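Local coordinates for protein aldehyde Dehydrogenase (Burkholderia cenocepacia, PDB 4O6R) that probably oxidises aldehydes to carboxylic acids with NAD(P)+ as the electron acceptor, and in this crystal carries adenosine monophosphate, at residues Ala43-Ala48 and His214-Arg219; Ser188-Val193 and Val206-Gly211; Pro224-Ile229 and Asn248-Gln253. All blocks are in the same frame, centred on the assembly; numbering follows the deposited sequence. Where two conformers were deposited one is given.

Interaction 1 of 3, residues Ala43-Ala48 and His214-Arg219; sequences AAATAA and HTAGQR. With AMP (adenosine monophosphate), chain E.
T215 OG1 is held by Y212 O, just before helix 213-222, and by a water 2.7 Å from it. The same water donates to A45 O at 2.7 Å. It thus spans a gap too wide for a direct bond, A45 O and T215 OG1 standing 3.5 Å apart. A chi1 of 48° on T215 turns the hydroxyl to the water and to Y212 O. Away from the water, the A216 methyl touches the same oxygen, with A216 CB 3.5 Å from A45 O, and meets A45 CB at 4.1 Å. Helix 213-222 follows strand 206-208 in the Rossmann-like nucleotide-binding domain, and here its T215, A216 and R219 side packs on the turn that leads into helix 47-66. One turn further along, the aliphatic part of R219 runs past the first residue of that helix, R219 CG touching A47 CB at 3.7 Å. Because CG is anti to the backbone N (chi1 179°) and the chain bends at chi2, the guanidinium continues to D51, which pairs with R219 NE in a salt bridge. On the adenine side of helix 213-222, Q218 OE1 accepts from AMP N6 at 3.1 Å, with an N-H...O angle of 151°.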
loop_
_atom_site.group_PDB
_atom_site.type_symbol
_atom_site.label_atom_id
_atom_site.label_comp_id
_atom_site.label_asym_id
_atom_site.label_seq_id
_atom_site.Cartn_x
_atom_site.Cartn_y
_atom_site.Cartn_z
ATOM N N ALA A 43 43.604 8.044 5.210
ATOM C CA ALA A 43 43.668 7.095 6.297
ATOM C C ALA A 43 43.091 5.728 5.860
ATOM O O ALA A 43 42.088 5.666 5.140
ATOM C CB ALA A 43 42.958 7.653 7.513
ATOM N N ALA A 44 43.767 4.642 6.249
ATOM C CA ALA A 44 43.397 3.273 5.847
ATOM C C ALA A 44 42.778 2.496 7.012
ATOM O O ALA A 44 43.488 1.991 7.901
ATOM C CB ALA A 44 44.623 2.542 5.330
ATOM N N ALA A 45 41.457 2.388 7.012
ATOM C CA ALA A 45 40.755 1.682 8.088
ATOM C C ALA A 45 41.068 0.201 8.077
ATOM O O ALA A 45 41.096 -0.437 7.013
ATOM C CB ALA A 45 39.249 1.899 7.974
ATOM N N THR A 46 41.274 -0.347 9.269
ATOM C CA THR A 46 41.376 -1.792 9.480
ATOM C C THR A 46 40.291 -2.188 10.470
ATOM O O THR A 46 39.433 -1.367 10.820
ATOM C CB THR A 46 42.758 -2.179 10.023
ATOM O OG1 THR A 46 42.964 -1.597 11.344
ATOM C CG2 THR A 46 43.812 -1.723 9.076
ATOM N N ALA A 47 40.324 -3.435 10.919
ATOM C CA ALA A 47 39.270 -3.981 11.774
ATOM C C ALA A 47 39.018 -3.153 13.028
ATOM O O ALA A 47 37.874 -2.910 13.393
ATOM C CB ALA A 47 39.615 -5.409 12.152
ATOM N N ALA A 48 40.081 -2.690 13.672
ATOM C CA ALA A 48 39.926 -1.877 14.883
ATOM C C ALA A 48 39.139 -0.593 14.613
ATOM O O ALA A 48 38.402 -0.115 15.476
ATOM C CB ALA A 48 41.286 -1.555 15.479
ATOM N N HIS A 214 39.787 -6.543 2.260
ATOM C CA HIS A 214 40.151 -7.679 3.072
ATOM C C HIS A 214 40.479 -7.303 4.500
ATOM O O HIS A 214 40.694 -8.175 5.318
ATOM C CB HIS A 214 41.316 -8.414 2.445
ATOM C CG HIS A 214 42.581 -7.609 2.374
ATOM N ND1 HIS A 214 42.912 -6.841 1.278
ATOM C CD2 HIS A 214 43.603 -7.477 3.250
ATOM C CE1 HIS A 214 44.081 -6.259 1.488
ATOM N NE2 HIS A 214 44.519 -6.625 2.680
ATOM N N THR A 215 40.540 -6.014 4.824
ATOM C CA THR A 215 40.729 -5.585 6.216
ATOM C C THR A 215 39.396 -5.001 6.742
ATOM O O THR A 215 38.658 -5.680 7.465
ATOM C CB THR A 215 41.863 -4.549 6.355
ATOM O OG1 THR A 215 41.718 -3.518 5.369
ATOM C CG2 THR A 215 43.240 -5.193 6.153
ATOM N N ALA A 216 39.080 -3.764 6.354
ATOM C CA ALA A 216 37.853 -3.093 6.808
ATOM C C ALA A 216 36.601 -3.782 6.317
ATOM O O ALA A 216 35.681 -4.004 7.083
ATOM C CB ALA A 216 37.829 -1.631 6.370
ATOM N N GLY A 217 36.551 -4.103 5.029
ATOM C CA GLY A 217 35.335 -4.680 4.441
ATOM C C GLY A 217 34.966 -5.998 5.090
ATOM O O GLY A 217 33.811 -6.224 5.431
ATOM N N GLN A 218 35.947 -6.868 5.265
ATOM C CA GLN A 218 35.713 -8.196 5.852
ATOM C C GLN A 218 35.233 -8.051 7.307
ATOM O O GLN A 218 34.323 -8.750 7.739
ATOM C CB GLN A 218 36.988 -9.037 5.792
ATOM C CG GLN A 218 36.836 -10.476 6.203
ATOM C CD GLN A 218 36.050 -11.291 5.198
ATOM O OE1 GLN A 218 36.112 -11.047 3.981
ATOM N NE2 GLN A 218 35.294 -12.274 5.700
ATOM N N ARG A 219 35.820 -7.127 8.055
ATOM C CA ARG A 219 35.402 -6.958 9.436
ATOM C C ARG A 219 33.958 -6.437 9.499
ATOM O O ARG A 219 33.157 -6.908 10.310
ATOM C CB ARG A 219 36.342 -6.024 10.207
ATOM C CG ARG A 219 35.946 -5.784 11.655
ATOM C CD ARG A 219 35.724 -7.071 12.446
ATOM N NE ARG A 219 35.362 -6.772 13.824
ATOM C CZ ARG A 219 34.809 -7.626 14.670
ATOM N NH1 ARG A 219 34.551 -8.875 14.313
ATOM N NH2 ARG A 219 34.497 -7.222 15.894
HETATM P P AMP E . 34.920 -6.068 -5.511
HETATM O O1P AMP E . 33.588 -6.596 -5.923
HETATM O O2P AMP E . 35.743 -7.112 -4.727
HETATM O O3P AMP E . 35.648 -5.335 -6.653
HETATM O "O5'" AMP E . 34.699 -4.850 -4.418
HETATM C "C5'" AMP E . 33.667 -3.831 -4.316
HETATM C "C4'" AMP E . 33.772 -3.223 -2.885
HETATM O "O4'" AMP E . 33.898 -4.304 -1.939
HETATM C "C3'" AMP E . 34.970 -2.312 -2.583
HETATM O "O3'" AMP E . 34.672 -1.172 -1.714
HETATM C "C2'" AMP E . 35.979 -3.291 -1.959
HETATM O "O2'" AMP E . 37.039 -2.713 -1.165
HETATM C "C1'" AMP E . 35.091 -4.241 -1.159
HETATM N N9 AMP E . 35.665 -5.603 -0.883
HETATM C C8 AMP E . 36.656 -6.257 -1.560
HETATM N N7 AMP E . 36.927 -7.471 -0.978
HETATM C C5 AMP E . 36.096 -7.630 0.090
HETATM C C6 AMP E . 35.818 -8.661 1.135
HETATM N N6 AMP E . 36.494 -9.816 1.189
HETATM N N1 AMP E . 34.865 -8.446 2.060
HETATM C C2 AMP E . 34.171 -7.299 2.043
HETATM N N3 AMP E . 34.372 -6.313 1.140
HETATM C C4 AMP E . 35.285 -6.396 0.149
HETATM O O HOH W 1 42.929 -1.092 5.167
#

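Interaction 2 of 3, residues Ser188-Val193 and Val206-Gly211; sequences STLRIV and VNIVPG
I208 projects from its strand into the side of helix 188-193 and meets three residues there, two through CG2 and the third through CG1. Its CG2 methyl receives T189 and L190: T189 CG2 lies 3.6 Å from I208 CG2, and L190 CD2 reaches the same methyl at 3.8 Å. The other branch runs alongside V193, where I208 CG1 is 3.7 Å from V193 CB and equally near V193 CG1, the two side chains passing in opposite directions. With I208 CG1 beside the backbone N and CG2 anti to it (chi1 -47°), CG2 faces T189 and L190 and CG1 faces V193, while CD1 at the end of that branch comes back to T189.

Flanking contacts extend the row. V193 CG2 packs on V206 CG1 at 3.7 Å, and at the far end L190 CD2 comes within 4.2 Å of P210 CG, a looser touch. T189 turns only its methyl to the strand.

A second shell holds these groups in place. L179 of strand 176-180 and P181 lie against both T189 and I208, while M167 of helix 159-172 packs on V206. On the reverse of the strand, N207 and V209 point away from the helix towards A53 of helix 47-66, and the N207 amide bonds to D16 N, G204 O and V177 O. Backbone bonds of N207 and V209 to strand 176-180 fix the strand's position in the sheet.

Helix segment 188-193 and strand 206-208 run nearly antiparallel, with axes at 154° and 9.3 Å apart at closest approach, as expected for the return half of a beta-alpha-beta crossover: strand 176-180, helix 187-199 and the parallel strand 206-208 form one such unit of the Rossmann-like nucleotide-binding domain.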
loop_
_atom_site.group_PDB
_atom_site.type_symbol
_atom_site.label_atom_id
_atom_site.label_comp_id
_atom_site.label_asym_id
_atom_site.label_seq_id
_atom_site.Cartn_x
_atom_site.Cartn_y
_atom_site.Cartn_z
ATOM N N SER A 188 35.101 11.891 -2.569
ATOM C CA SER A 188 33.800 12.562 -2.567
ATOM C C SER A 188 32.932 12.102 -1.381
ATOM O O SER A 188 32.180 12.896 -0.819
ATOM C CB SER A 188 33.121 12.385 -3.935
ATOM O OG SER A 188 32.756 11.030 -4.132
ATOM N N THR A 189 33.096 10.853 -0.945
ATOM C CA THR A 189 32.377 10.323 0.191
ATOM C C THR A 189 32.749 11.028 1.494
ATOM O O THR A 189 31.902 11.310 2.340
ATOM C CB THR A 189 32.646 8.810 0.322
ATOM O OG1 THR A 189 32.218 8.169 -0.873
ATOM C CG2 THR A 189 31.873 8.229 1.494
ATOM N N LEU A 190 34.032 11.314 1.642
ATOM C CA LEU A 190 34.514 12.072 2.778
ATOM C C LEU A 190 33.954 13.517 2.757
ATOM O O LEU A 190 33.663 14.079 3.799
ATOM C CB LEU A 190 36.046 12.040 2.797
ATOM C CG LEU A 190 36.646 10.648 2.982
ATOM C CD1 LEU A 190 38.154 10.739 3.091
ATOM C CD2 LEU A 190 36.118 10.002 4.253
ATOM N N ARG A 191 33.807 14.122 1.580
ATOM C CA ARG A 191 33.156 15.432 1.491
ATOM C C ARG A 191 31.664 15.364 1.822
ATOM O O ARG A 191 31.140 16.243 2.497
ATOM C CB ARG A 191 33.369 16.059 0.104
ATOM C CG ARG A 191 32.782 17.458 -0.100
ATOM C CD ARG A 191 33.267 18.471 0.930
ATOM N NE ARG A 191 32.688 19.806 0.683
ATOM C CZ ARG A 191 32.283 20.669 1.611
ATOM N NH1 ARG A 191 32.399 20.392 2.915
ATOM N NH2 ARG A 191 31.763 21.836 1.231
ATOM N N ILE A 192 30.984 14.307 1.361
ATOM C CA ILE A 192 29.581 14.112 1.699
ATOM C C ILE A 192 29.392 14.054 3.217
ATOM O O ILE A 192 28.501 14.708 3.747
ATOM C CB ILE A 192 29.012 12.847 1.027
ATOM C CG1 ILE A 192 28.841 13.085 -0.462
ATOM C CG2 ILE A 192 27.685 12.395 1.645
ATOM C CD1 ILE A 192 27.826 14.176 -0.800
ATOM N N VAL A 193 30.198 13.267 3.923
ATOM C CA VAL A 193 29.962 13.131 5.357
ATOM C C VAL A 193 30.298 14.414 6.078
ATOM O O VAL A 193 29.696 14.708 7.121
ATOM C CB VAL A 193 30.639 11.890 5.979
ATOM C CG1 VAL A 193 32.134 12.099 6.120
ATOM C CG2 VAL A 193 30.016 11.570 7.326
ATOM N N VAL A 206 26.482 8.533 10.979
ATOM C CA VAL A 206 27.138 8.115 9.730
ATOM C C VAL A 206 28.635 8.062 9.993
ATOM O O VAL A 206 29.236 9.067 10.426
ATOM C CB VAL A 206 26.879 9.101 8.575
ATOM C CG1 VAL A 206 27.650 8.708 7.312
ATOM C CG2 VAL A 206 25.397 9.151 8.282
ATOM N N ASN A 207 29.224 6.900 9.729
ATOM C CA ASN A 207 30.649 6.706 9.879
ATOM C C ASN A 207 31.241 6.162 8.580
ATOM O O ASN A 207 30.724 5.190 8.009
ATOM C CB ASN A 207 30.935 5.769 11.035
ATOM C CG ASN A 207 30.176 6.156 12.275
ATOM O OD1 ASN A 207 30.675 6.914 13.094
ATOM N ND2 ASN A 207 28.946 5.678 12.399
ATOM N N ILE A 208 32.296 6.804 8.108
ATOM C CA ILE A 208 32.966 6.421 6.861
ATOM C C ILE A 208 34.346 5.830 7.140
ATOM O O ILE A 208 35.190 6.477 7.777
ATOM C CB ILE A 208 33.130 7.623 5.911
ATOM C CG1 ILE A 208 31.822 8.405 5.807
ATOM C CG2 ILE A 208 33.589 7.168 4.533
ATOM C CD1 ILE A 208 30.679 7.643 5.181
ATOM N N VAL A 209 34.580 4.621 6.632
ATOM C CA VAL A 209 35.826 3.896 6.916
ATOM C C VAL A 209 36.460 3.323 5.637
ATOM O O VAL A 209 36.441 2.128 5.403
ATOM C CB VAL A 209 35.599 2.827 7.982
ATOM C CG1 VAL A 209 35.366 3.497 9.331
ATOM C CG2 VAL A 209 34.419 1.954 7.638
ATOM N N PRO A 210 37.006 4.204 4.777
ATOM C CA PRO A 210 37.722 3.725 3.611
ATOM C C PRO A 210 38.908 2.855 4.060
ATOM O O PRO A 210 39.596 3.187 5.035
ATOM C CB PRO A 210 38.263 4.998 2.955
ATOM C CG PRO A 210 37.596 6.147 3.631
ATOM C CD PRO A 210 37.239 5.638 5.011
ATOM N N GLY A 211 39.138 1.780 3.336
ATOM C CA GLY A 211 40.196 0.830 3.646
ATOM C C GLY A 211 40.054 -0.325 2.683
ATOM O O GLY A 211 39.128 -0.340 1.866
#

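Interaction 3 of 3, residues Pro224-Ile229 and Asn248-Gln253; sequences PGVGKI and NLKRVQ
K228 and I229 pair with R251 and V252 as neighbouring parallel strands, the two strands of a beta-alpha-beta unit whose crossover is helix 235-245. Three backbone bonds join the strands: R251 N donates to G227 O, I229 N to R251 O at 2.9 Å, and Q253 N to I229 O. G227 and K228 bond on through their backbones to V149 and G151 of strand 138-153.

Ahead of the strands, N248 does the pairing with its side chain. Its ND2 donates to V226 O at 2.9 Å with an N-H...O angle of 163°, the acceptor lying in the amide plane, and makes a weak second bond to P224 O. N248 OD1 faces its own segment: it accepts from K250 N, which makes an Asx turn, and from K250 NZ at 2.9 Å, the two donors arriving from opposite faces of the amide plane. The ammonium is further held by H223 O and A221 O. To get there the K250 chain bends at chi3 and chi4, laying K250 CE against V226 CG1 at 3.6 Å and K250 CD against I229 CG2 at 3.6 Å.

On the face shared with R251, K228 is fully extended, and its ammonium has D475 O and the ring of Y476 as further partners. R251 NH1 bonds to T477 O, and Y464 of the second subunit packs on this arginine. K228 NZ donates to Q253 OE1 at 2.8 Å, tilted 23° from the carbonyl plane of that amide.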
loop_
_atom_site.group_PDB
_atom_site.type_symbol
_atom_site.label_atom_id
_atom_site.label_comp_id
_atom_site.label_asym_id
_atom_site.label_seq_id
_atom_site.Cartn_x
_atom_site.Cartn_y
_atom_site.Cartn_z
ATOM N N PRO A 224 29.538 -8.591 14.685
ATOM C CA PRO A 224 28.334 -9.067 15.386
ATOM C C PRO A 224 27.342 -7.987 15.787
ATOM O O PRO A 224 26.206 -8.303 16.090
ATOM C CB PRO A 224 28.914 -9.746 16.644
ATOM C CG PRO A 224 30.212 -9.066 16.864
ATOM C CD PRO A 224 30.754 -8.851 15.472
ATOM N N GLY A 225 27.786 -6.727 15.858
ATOM C CA GLY A 225 26.948 -5.555 16.102
ATOM C C GLY A 225 26.215 -4.921 14.915
ATOM O O GLY A 225 25.461 -3.958 15.077
ATOM N N VAL A 226 26.436 -5.464 13.724
ATOM C CA VAL A 226 25.849 -4.975 12.479
ATOM C C VAL A 226 24.675 -5.886 12.102
ATOM O O VAL A 226 24.856 -7.087 12.007
ATOM C CB VAL A 226 26.903 -4.999 11.359
ATOM C CG1 VAL A 226 26.274 -4.711 9.997
ATOM C CG2 VAL A 226 27.965 -3.956 11.676
ATOM N N GLY A 227 23.505 -5.292 11.892
ATOM C CA GLY A 227 22.270 -6.036 11.617
ATOM C C GLY A 227 21.993 -6.322 10.146
ATOM O O GLY A 227 21.163 -7.166 9.816
ATOM N N LYS A 228 22.669 -5.596 9.269
ATOM C CA LYS A 228 22.534 -5.800 7.824
ATOM C C LYS A 228 23.796 -5.346 7.129
ATOM O O LYS A 228 24.411 -4.345 7.531
ATOM C CB LYS A 228 21.333 -5.031 7.267
ATOM C CG LYS A 228 21.134 -5.191 5.765
ATOM C CD LYS A 228 19.895 -4.477 5.247
ATOM C CE LYS A 228 19.963 -4.446 3.728
ATOM N NZ LYS A 228 18.867 -3.695 3.083
ATOM N N ILE A 229 24.184 -6.088 6.100
ATOM C CA ILE A 229 25.291 -5.700 5.268
ATOM C C ILE A 229 24.780 -5.588 3.840
ATOM O O ILE A 229 24.038 -6.474 3.379
ATOM C CB ILE A 229 26.455 -6.699 5.360
ATOM C CG1 ILE A 229 27.675 -6.252 4.546
ATOM C CG2 ILE A 229 26.026 -8.098 4.934
ATOM C CD1 ILE A 229 28.423 -5.083 5.149
ATOM N N ASN A 248 26.415 -13.721 12.799
ATOM C CA ASN A 248 25.261 -13.253 13.501
ATOM C C ASN A 248 23.955 -13.266 12.711
ATOM O O ASN A 248 22.995 -12.677 13.155
ATOM C CB ASN A 248 25.497 -11.847 14.076
ATOM C CG ASN A 248 25.454 -10.768 13.023
ATOM O OD1 ASN A 248 25.636 -11.019 11.835
ATOM N ND2 ASN A 248 25.237 -9.538 13.471
ATOM N N LEU A 249 23.964 -13.927 11.558
ATOM C CA LEU A 249 22.826 -13.991 10.656
ATOM C C LEU A 249 22.247 -12.620 10.328
ATOM O O LEU A 249 21.037 -12.453 10.243
ATOM C CB LEU A 249 21.779 -14.955 11.216
ATOM C CG LEU A 249 22.507 -16.306 11.280
ATOM C CD1 LEU A 249 22.105 -17.175 12.438
ATOM C CD2 LEU A 249 22.402 -17.050 9.960
ATOM N N LYS A 250 23.133 -11.640 10.137
ATOM C CA LYS A 250 22.728 -10.339 9.667
ATOM C C LYS A 250 22.035 -10.460 8.316
ATOM O O LYS A 250 22.316 -11.361 7.524
ATOM C CB LYS A 250 23.907 -9.392 9.548
ATOM C CG LYS A 250 25.061 -9.880 8.674
ATOM C CD LYS A 250 26.131 -8.843 8.417
ATOM C CE LYS A 250 26.800 -8.269 9.665
ATOM N NZ LYS A 250 27.497 -9.288 10.509
ATOM N N ARG A 251 21.116 -9.537 8.060
ATOM C CA ARG A 251 20.486 -9.480 6.767
ATOM C C ARG A 251 21.539 -9.072 5.733
ATOM O O ARG A 251 22.562 -8.472 6.084
ATOM C CB ARG A 251 19.301 -8.539 6.792
ATOM C CG ARG A 251 18.170 -9.158 7.593
ATOM C CD ARG A 251 17.166 -8.146 8.082
ATOM N NE ARG A 251 16.482 -7.566 6.939
ATOM C CZ ARG A 251 15.413 -6.776 7.018
ATOM N NH1 ARG A 251 14.880 -6.480 8.187
ATOM N NH2 ARG A 251 14.857 -6.309 5.907
ATOM N N VAL A 252 21.274 -9.430 4.482
ATOM C CA VAL A 252 22.202 -9.240 3.378
ATOM C C VAL A 252 21.479 -8.650 2.149
ATOM O O VAL A 252 20.363 -9.060 1.798
ATOM C CB VAL A 252 22.861 -10.586 2.997
ATOM C CG1 VAL A 252 23.790 -10.433 1.795
ATOM C CG2 VAL A 252 23.630 -11.162 4.176
ATOM N N GLN A 253 22.109 -7.673 1.526
ATOM C CA GLN A 253 21.688 -7.162 0.227
ATOM C C GLN A 253 22.891 -7.225 -0.742
ATOM O O GLN A 253 24.024 -6.896 -0.369
ATOM C CB GLN A 253 21.166 -5.722 0.387
ATOM C CG GLN A 253 20.796 -5.020 -0.902
ATOM C CD GLN A 253 20.176 -3.658 -0.640
ATOM O OE1 GLN A 253 19.951 -3.259 0.535
ATOM N NE2 GLN A 253 19.895 -2.926 -1.707
#

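In the fold
All three contacts lie in the nucleotide-binding domain; in sequence interaction 2 falls between the two segments of interaction 1, and interaction 3 comes after both. Interactions 1 and 2, centres about 14 Å apart, touch: A45 N probably bonds to P210 O at 2.8 Å, and A45 CB packs on V209 CB. Interaction 3, centred about 17 Å from interaction 1, meets it where R219 NH1 lies 4.0 Å from P224 CD. Interactions 2 and 3 stay about 10 Å apart at their nearest atoms, yet their strands share a sheet. Interaction 1 supplies G217 and Q218 to the AMP pocket, whereas the side chains of P210 and I229 approach the bound AMP to about 9 and 7 Å.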